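Side-chain contacts in purine nucleosidase, (IunH-1) (Sulfolobus solfataricus, PDB 3T8J), which belongs to the nucleosidase clan, built on a largely parallel beta sheet with helices packed around it, and holds a bound sodium ion in this model: residues A[2-7]-A[143-148]; A[12-17]-A[119-124]. All blocks are in the same frame, centred on the assembly; numbering follows the deposited sequence.

How the contacts relate
Both contacts involve the central parallel part of the sheet, where strand 116-120 lies between strands 3-8 and 141-147. Contact 1 spans this middle strand from its two neighbours, whereas contact 2 joins its C-terminal end to the helix that follows strand 3-8; along the chain the second is nested within the loop closed by the first. Their centres are about 9 Å apart. They meet where Asp7 O probably accepts a hydrogen bond from Ser122 OG, 2.7 Å away, and where Ala120 N lies 2.8 Å from Trp145 O. Contact 2 supplies three of the four protein residues that bind sodium; the Trp145 side chain of contact 1 lies about 12 Å from that ion.

Contact 1 (A[2-7]-A[143-148]); sequences RHFIID and KVWVMG
In the parallel core of the sheet, Phe4 and Trp145 meet from strands 3-8 and 141-147, which are separated by strand 116-120; the closest CA pair, Phe4 CA and Lys143 CA, is accordingly 9.5 Å apart. Only side chains bridge this gap. Phe4 CE2 approaches Trp145 CD1 to 3.8 Å, and Phe4 CZ lies 3.9 Å from Trp145 NE1. The phenyl and five-membered ring planes are only 13° apart but slid past each other, with centroids 5.6 Å apart, so there is little overlap. Trp145 swings toward strand 3-8 with CG opposite its carbonyl carbon (chi1 -57°), while Lys143 CG covers part of one indole face. Arg2, bent at chi3, runs past the Phe4 ring with NE in plane at its edge, and its NH2 ends 4.0 Å from Trp145 CZ2, with the guanidinium inclined 54° to the indole. The carboxylate of Glu117, on the intervening strand, pairs with Arg2 NE and Trp145 NE1, and Arg2 NH2 donates to Ala245 O. Arg2 NE and NH2 and Trp145 NE1 thus find their partners on the middle strand and helix 237-246, and what passes directly between the two segments is van der Waals contact.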
loop_
_atom_site.group_PDB
_atom_site.type_symbol
_atom_site.label_atom_id
_atom_site.label_comp_id
_atom_site.label_asym_id
_atom_site.label_seq_id
_atom_site.Cartn_x
_atom_site.Cartn_y
_atom_site.Cartn_z
ATOM N N ARG A 2 -15.262 40.161 -10.560
ATOM C CA ARG A 2 -14.589 38.893 -10.311
ATOM C C ARG A 2 -14.399 38.163 -11.639
ATOM O O ARG A 2 -15.255 38.273 -12.531
ATOM C CB ARG A 2 -15.399 38.067 -9.334
ATOM C CG ARG A 2 -15.483 38.724 -7.935
ATOM C CD ARG A 2 -16.444 38.041 -7.008
ATOM N NE ARG A 2 -15.975 36.718 -6.615
ATOM C CZ ARG A 2 -16.697 35.836 -5.935
ATOM N NH1 ARG A 2 -17.947 36.130 -5.568
ATOM N NH2 ARG A 2 -16.172 34.654 -5.621
ATOM N N HIS A 3 -13.296 37.413 -11.743
ATOM C CA HIS A 3 -12.921 36.682 -12.954
ATOM C C HIS A 3 -12.697 35.206 -12.629
ATOM O O HIS A 3 -11.917 34.874 -11.735
ATOM C CB HIS A 3 -11.652 37.269 -13.540
ATOM C CG HIS A 3 -11.716 38.748 -13.733
ATOM N ND1 HIS A 3 -12.365 39.327 -14.803
ATOM C CD2 HIS A 3 -11.247 39.764 -12.972
ATOM C CE1 HIS A 3 -12.271 40.642 -14.703
ATOM N NE2 HIS A 3 -11.606 40.936 -13.598
ATOM N N PHE A 4 -13.388 34.337 -13.363
ATOM C CA PHE A 4 -13.362 32.897 -13.114
ATOM C C PHE A 4 -12.976 32.074 -14.345
ATOM O O PHE A 4 -13.410 32.353 -15.477
ATOM C CB PHE A 4 -14.766 32.390 -12.733
ATOM C CG PHE A 4 -15.098 32.493 -11.267
ATOM C CD1 PHE A 4 -15.310 33.720 -10.665
ATOM C CD2 PHE A 4 -15.240 31.355 -10.480
ATOM C CE1 PHE A 4 -15.624 33.803 -9.292
ATOM C CE2 PHE A 4 -15.570 31.434 -9.136
ATOM C CZ PHE A 4 -15.776 32.665 -8.547
ATOM N N ILE A 5 -12.239 30.999 -14.104
ATOM C CA ILE A 5 -12.212 29.832 -15.007
ATOM C C ILE A 5 -13.116 28.780 -14.397
ATOM O O ILE A 5 -13.078 28.537 -13.186
ATOM C CB ILE A 5 -10.804 29.238 -15.129
ATOM C CG1 ILE A 5 -9.877 30.206 -15.820
ATOM C CG2 ILE A 5 -10.840 27.859 -15.831
ATOM C CD1 ILE A 5 -8.400 29.719 -15.905
ATOM N N ILE A 6 -13.942 28.131 -15.240
ATOM C CA ILE A 6 -14.727 26.988 -14.784
ATOM C C ILE A 6 -14.203 25.742 -15.487
ATOM O O ILE A 6 -14.076 25.722 -16.701
ATOM C CB ILE A 6 -16.272 27.205 -14.994
ATOM C CG1 ILE A 6 -17.084 26.037 -14.415
ATOM C CG2 ILE A 6 -16.637 27.464 -16.439
ATOM C CD1 ILE A 6 -18.612 26.301 -14.438
ATOM N N ASP A 7 -13.881 24.716 -14.698
ATOM C CA ASP A 7 -13.288 23.461 -15.176
ATOM C C ASP A 7 -14.335 22.360 -15.065
ATOM O O ASP A 7 -14.814 22.059 -13.974
ATOM C CB ASP A 7 -12.023 23.152 -14.358
ATOM C CG ASP A 7 -11.218 21.973 -14.919
ATOM O OD1 ASP A 7 -10.595 22.067 -16.010
ATOM O OD2 ASP A 7 -11.209 20.894 -14.259
ATOM N N LYS A 143 -8.200 32.172 -5.513
ATOM C CA LYS A 143 -9.067 31.258 -4.809
ATOM C C LYS A 143 -9.373 30.046 -5.698
ATOM O O LYS A 143 -9.576 30.224 -6.889
ATOM C CB LYS A 143 -10.375 31.968 -4.458
ATOM C CG LYS A 143 -11.278 31.225 -3.544
ATOM C CD LYS A 143 -10.716 31.163 -2.126
ATOM C CE LYS A 143 -11.577 30.274 -1.299
ATOM N NZ LYS A 143 -11.199 30.360 0.145
ATOM N N VAL A 144 -9.364 28.859 -5.092
ATOM C CA VAL A 144 -9.842 27.613 -5.738
ATOM C C VAL A 144 -11.055 27.145 -4.953
ATOM O O VAL A 144 -10.970 26.865 -3.746
ATOM C CB VAL A 144 -8.753 26.543 -5.784
ATOM C CG1 VAL A 144 -9.245 25.306 -6.547
ATOM C CG2 VAL A 144 -7.495 27.119 -6.457
ATOM N N TRP A 145 -12.180 27.000 -5.667
ATOM C CA TRP A 145 -13.438 26.495 -5.120
ATOM C C TRP A 145 -13.607 25.055 -5.607
ATOM O O TRP A 145 -13.778 24.840 -6.793
ATOM C CB TRP A 145 -14.595 27.366 -5.606
ATOM C CG TRP A 145 -14.489 28.841 -5.277
ATOM C CD1 TRP A 145 -14.021 29.852 -6.092
ATOM C CD2 TRP A 145 -14.904 29.479 -4.062
ATOM N NE1 TRP A 145 -14.125 31.061 -5.447
ATOM C CE2 TRP A 145 -14.645 30.859 -4.195
ATOM C CE3 TRP A 145 -15.450 29.010 -2.860
ATOM C CZ2 TRP A 145 -14.927 31.757 -3.182
ATOM C CZ3 TRP A 145 -15.731 29.919 -1.854
ATOM C CH2 TRP A 145 -15.452 31.273 -2.021
ATOM N N VAL A 146 -13.481 24.108 -4.700
ATOM C CA VAL A 146 -13.437 22.678 -5.044
ATOM C C VAL A 146 -14.740 21.992 -4.658
ATOM O O VAL A 146 -15.159 22.049 -3.494
ATOM C CB VAL A 146 -12.278 21.973 -4.314
ATOM C CG1 VAL A 146 -12.311 20.447 -4.562
ATOM C CG2 VAL A 146 -10.915 22.527 -4.753
ATOM N N MET A 147 -15.395 21.368 -5.637
ATOM C CA MET A 147 -16.443 20.394 -5.319
ATOM C C MET A 147 -15.697 19.059 -5.266
ATOM O O MET A 147 -15.136 18.602 -6.292
ATOM C CB MET A 147 -17.542 20.326 -6.375
ATOM C CG MET A 147 -18.754 19.505 -5.940
ATOM S SD MET A 147 -18.428 17.710 -6.016
ATOM C CE MET A 147 -19.096 17.181 -4.433
ATOM N N GLY A 148 -15.632 18.451 -4.088
ATOM C CA GLY A 148 -14.932 17.181 -3.986
ATOM C C GLY A 148 -14.916 16.629 -2.593
ATOM O O GLY A 148 -15.078 17.355 -1.633
#

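Contact 2 (A[12-17]-A[119-124]); sequences EDDVLS and LAISPL. With NA (sodium ion), chain B.
The opening turns of helix 12-23 face the point where strand 116-120 gives way to a loop, with Asp14 CA and Ile121 CA 7.3 Å apart as the nearest backbone pair. Past Ala120 the chain runs through Ser122 and Pro123 to Leu124, the N-cap of the next helix. No hydrogen bond joins the segments directly; a sodium ion does. Asp14 OD1 binds it at 2.3 Å, Ile121 O at 2.3 Å and Ser122 OG at 2.5 Å, with Asp9 and a water completing the ligands in the model. The Asp14 carboxylate is held at both oxygens: OD1 goes to the metal, while OD2 accepts from Ala11 N. The metal-bound water lies 2.8 Å from Asp14 OD2 and probably donates to it. Ser122 OG also donates to Asp7 O, which fixes the rotation of the hydroxyl and should turn its lone pairs to the ion. Beside the ion, Ile121 supplies the carbon contacts between the segments. It carries CG1 between its backbone N and carbonyl carbon (chi1 50°), sending CD1 to the helix, where it rests 3.5 Å from Asp14 OD1 and 3.9 Å from Ser17 CB. Ser17 OG turns back to Asp13 O at 2.8 Å, an acceptor it shares with its own backbone N. Asp7, Asp9, Asp13 and Asp14 form the DXDXXXDD signature of this family, whose relatives usually hold calcium at the equivalent site. Around the contact, Ile6 of strand 3-8 packs on Ser17, Leu119 and Ile121, helix 237-246 covers the same three residues through Asp238 and Thr242, and helix 209-227 lies against Glu12, Val15 and Leu16.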
loop_
_atom_site.group_PDB
_atom_site.type_symbol
_atom_site.label_atom_id
_atom_site.label_comp_id
_atom_site.label_asym_id
_atom_site.label_seq_id
_atom_site.Cartn_x
_atom_site.Cartn_y
_atom_site.Cartn_z
ATOM N N GLU A 12 -24.911 17.776 -16.556
ATOM C CA GLU A 12 -25.977 18.721 -16.212
ATOM C C GLU A 12 -25.601 19.821 -15.201
ATOM O O GLU A 12 -25.849 20.999 -15.442
ATOM C CB GLU A 12 -27.252 17.967 -15.789
ATOM C CG GLU A 12 -27.233 17.279 -14.385
ATOM C CD GLU A 12 -26.117 16.259 -14.186
ATOM O OE1 GLU A 12 -26.253 15.138 -14.754
ATOM O OE2 GLU A 12 -25.124 16.570 -13.465
ATOM N N ASP A 13 -24.954 19.436 -14.110
ATOM C CA ASP A 13 -24.697 20.402 -13.044
ATOM C C ASP A 13 -23.535 21.329 -13.409
ATOM O O ASP A 13 -23.423 22.433 -12.830
ATOM C CB ASP A 13 -24.447 19.705 -11.694
ATOM C CG ASP A 13 -25.194 20.364 -10.534
ATOM O OD1 ASP A 13 -26.362 20.791 -10.702
ATOM O OD2 ASP A 13 -24.642 20.426 -9.424
ATOM N N ASP A 14 -22.681 20.929 -14.359
ATOM C CA ASP A 14 -21.631 21.830 -14.895
ATOM C C ASP A 14 -22.282 22.924 -15.739
ATOM O O ASP A 14 -21.923 24.086 -15.660
ATOM C CB ASP A 14 -20.605 21.073 -15.772
ATOM C CG ASP A 14 -19.936 19.916 -15.065
ATOM O OD1 ASP A 14 -18.798 20.120 -14.560
ATOM O OD2 ASP A 14 -20.531 18.795 -15.004
ATOM N N VAL A 15 -23.205 22.520 -16.627
ATOM C CA VAL A 15 -23.969 23.487 -17.422
ATOM C C VAL A 15 -24.702 24.479 -16.522
ATOM O O VAL A 15 -24.606 25.713 -16.719
ATOM C CB VAL A 15 -24.965 22.792 -18.377
ATOM C CG1 VAL A 15 -25.873 23.862 -19.096
ATOM C CG2 VAL A 15 -24.178 21.963 -19.398
ATOM N N LEU A 16 -25.394 23.981 -15.498
ATOM C CA LEU A 16 -26.111 24.898 -14.608
ATOM C C LEU A 16 -25.173 25.827 -13.818
ATOM O O LEU A 16 -25.506 26.980 -13.585
ATOM C CB LEU A 16 -27.033 24.135 -13.661
ATOM C CG LEU A 16 -28.203 24.955 -13.124
ATOM C CD1 LEU A 16 -29.280 25.132 -14.206
ATOM C CD2 LEU A 16 -28.813 24.311 -11.884
ATOM N N SER A 17 -24.006 25.320 -13.448
ATOM C CA SER A 17 -23.003 26.143 -12.735
ATOM C C SER A 17 -22.467 27.288 -13.639
ATOM O O SER A 17 -22.327 28.447 -13.181
ATOM C CB SER A 17 -21.850 25.257 -12.256
ATOM O OG SER A 17 -22.287 24.370 -11.232
ATOM N N LEU A 119 -12.951 27.583 -10.497
ATOM C CA LEU A 119 -14.084 26.785 -10.037
ATOM C C LEU A 119 -13.845 25.338 -10.489
ATOM O O LEU A 119 -14.077 24.974 -11.653
ATOM C CB LEU A 119 -15.385 27.387 -10.568
ATOM C CG LEU A 119 -16.678 26.685 -10.178
ATOM C CD1 LEU A 119 -16.874 26.583 -8.663
ATOM C CD2 LEU A 119 -17.885 27.389 -10.826
ATOM N N ALA A 120 -13.300 24.560 -9.547
ATOM C CA ALA A 120 -12.877 23.181 -9.740
ATOM C C ALA A 120 -14.017 22.258 -9.344
ATOM O O ALA A 120 -14.034 21.692 -8.238
ATOM C CB ALA A 120 -11.616 22.887 -8.889
ATOM N N ILE A 121 -14.956 22.082 -10.276
ATOM C CA ILE A 121 -16.143 21.230 -10.054
ATOM C C ILE A 121 -16.022 19.851 -10.708
ATOM O O ILE A 121 -17.017 19.173 -10.921
ATOM C CB ILE A 121 -17.456 21.944 -10.479
ATOM C CG1 ILE A 121 -17.370 22.546 -11.886
ATOM C CG2 ILE A 121 -17.794 23.057 -9.466
ATOM C CD1 ILE A 121 -18.745 22.948 -12.497
ATOM N N SER A 122 -14.799 19.454 -11.020
ATOM C CA SER A 122 -14.482 18.251 -11.786
ATOM C C SER A 122 -13.187 17.615 -11.290
ATOM O O SER A 122 -12.489 18.194 -10.418
ATOM C CB SER A 122 -14.344 18.652 -13.266
ATOM O OG SER A 122 -15.472 19.446 -13.680
ATOM N N PRO A 123 -12.782 16.467 -11.848
ATOM C CA PRO A 123 -11.442 15.946 -11.527
ATOM C C PRO A 123 -10.335 17.007 -11.749
ATOM O O PRO A 123 -10.463 17.867 -12.609
ATOM C CB PRO A 123 -11.309 14.733 -12.447
ATOM C CG PRO A 123 -12.727 14.281 -12.656
ATOM C CD PRO A 123 -13.486 15.570 -12.776
ATOM N N LEU A 124 -9.261 16.946 -10.963
ATOM C CA LEU A 124 -8.329 18.060 -10.835
ATOM C C LEU A 124 -7.097 18.025 -11.775
ATOM O O LEU A 124 -6.124 18.780 -11.630
ATOM C CB LEU A 124 -7.920 18.176 -9.358
ATOM C CG LEU A 124 -9.027 18.658 -8.404
ATOM C CD1 LEU A 124 -8.663 18.400 -6.915
ATOM C CD2 LEU A 124 -9.325 20.135 -8.559
HETATM NA NA NA B . -17.760 18.759 -13.033
HETATM O O HOH W 1 -19.765 17.594 -12.620
#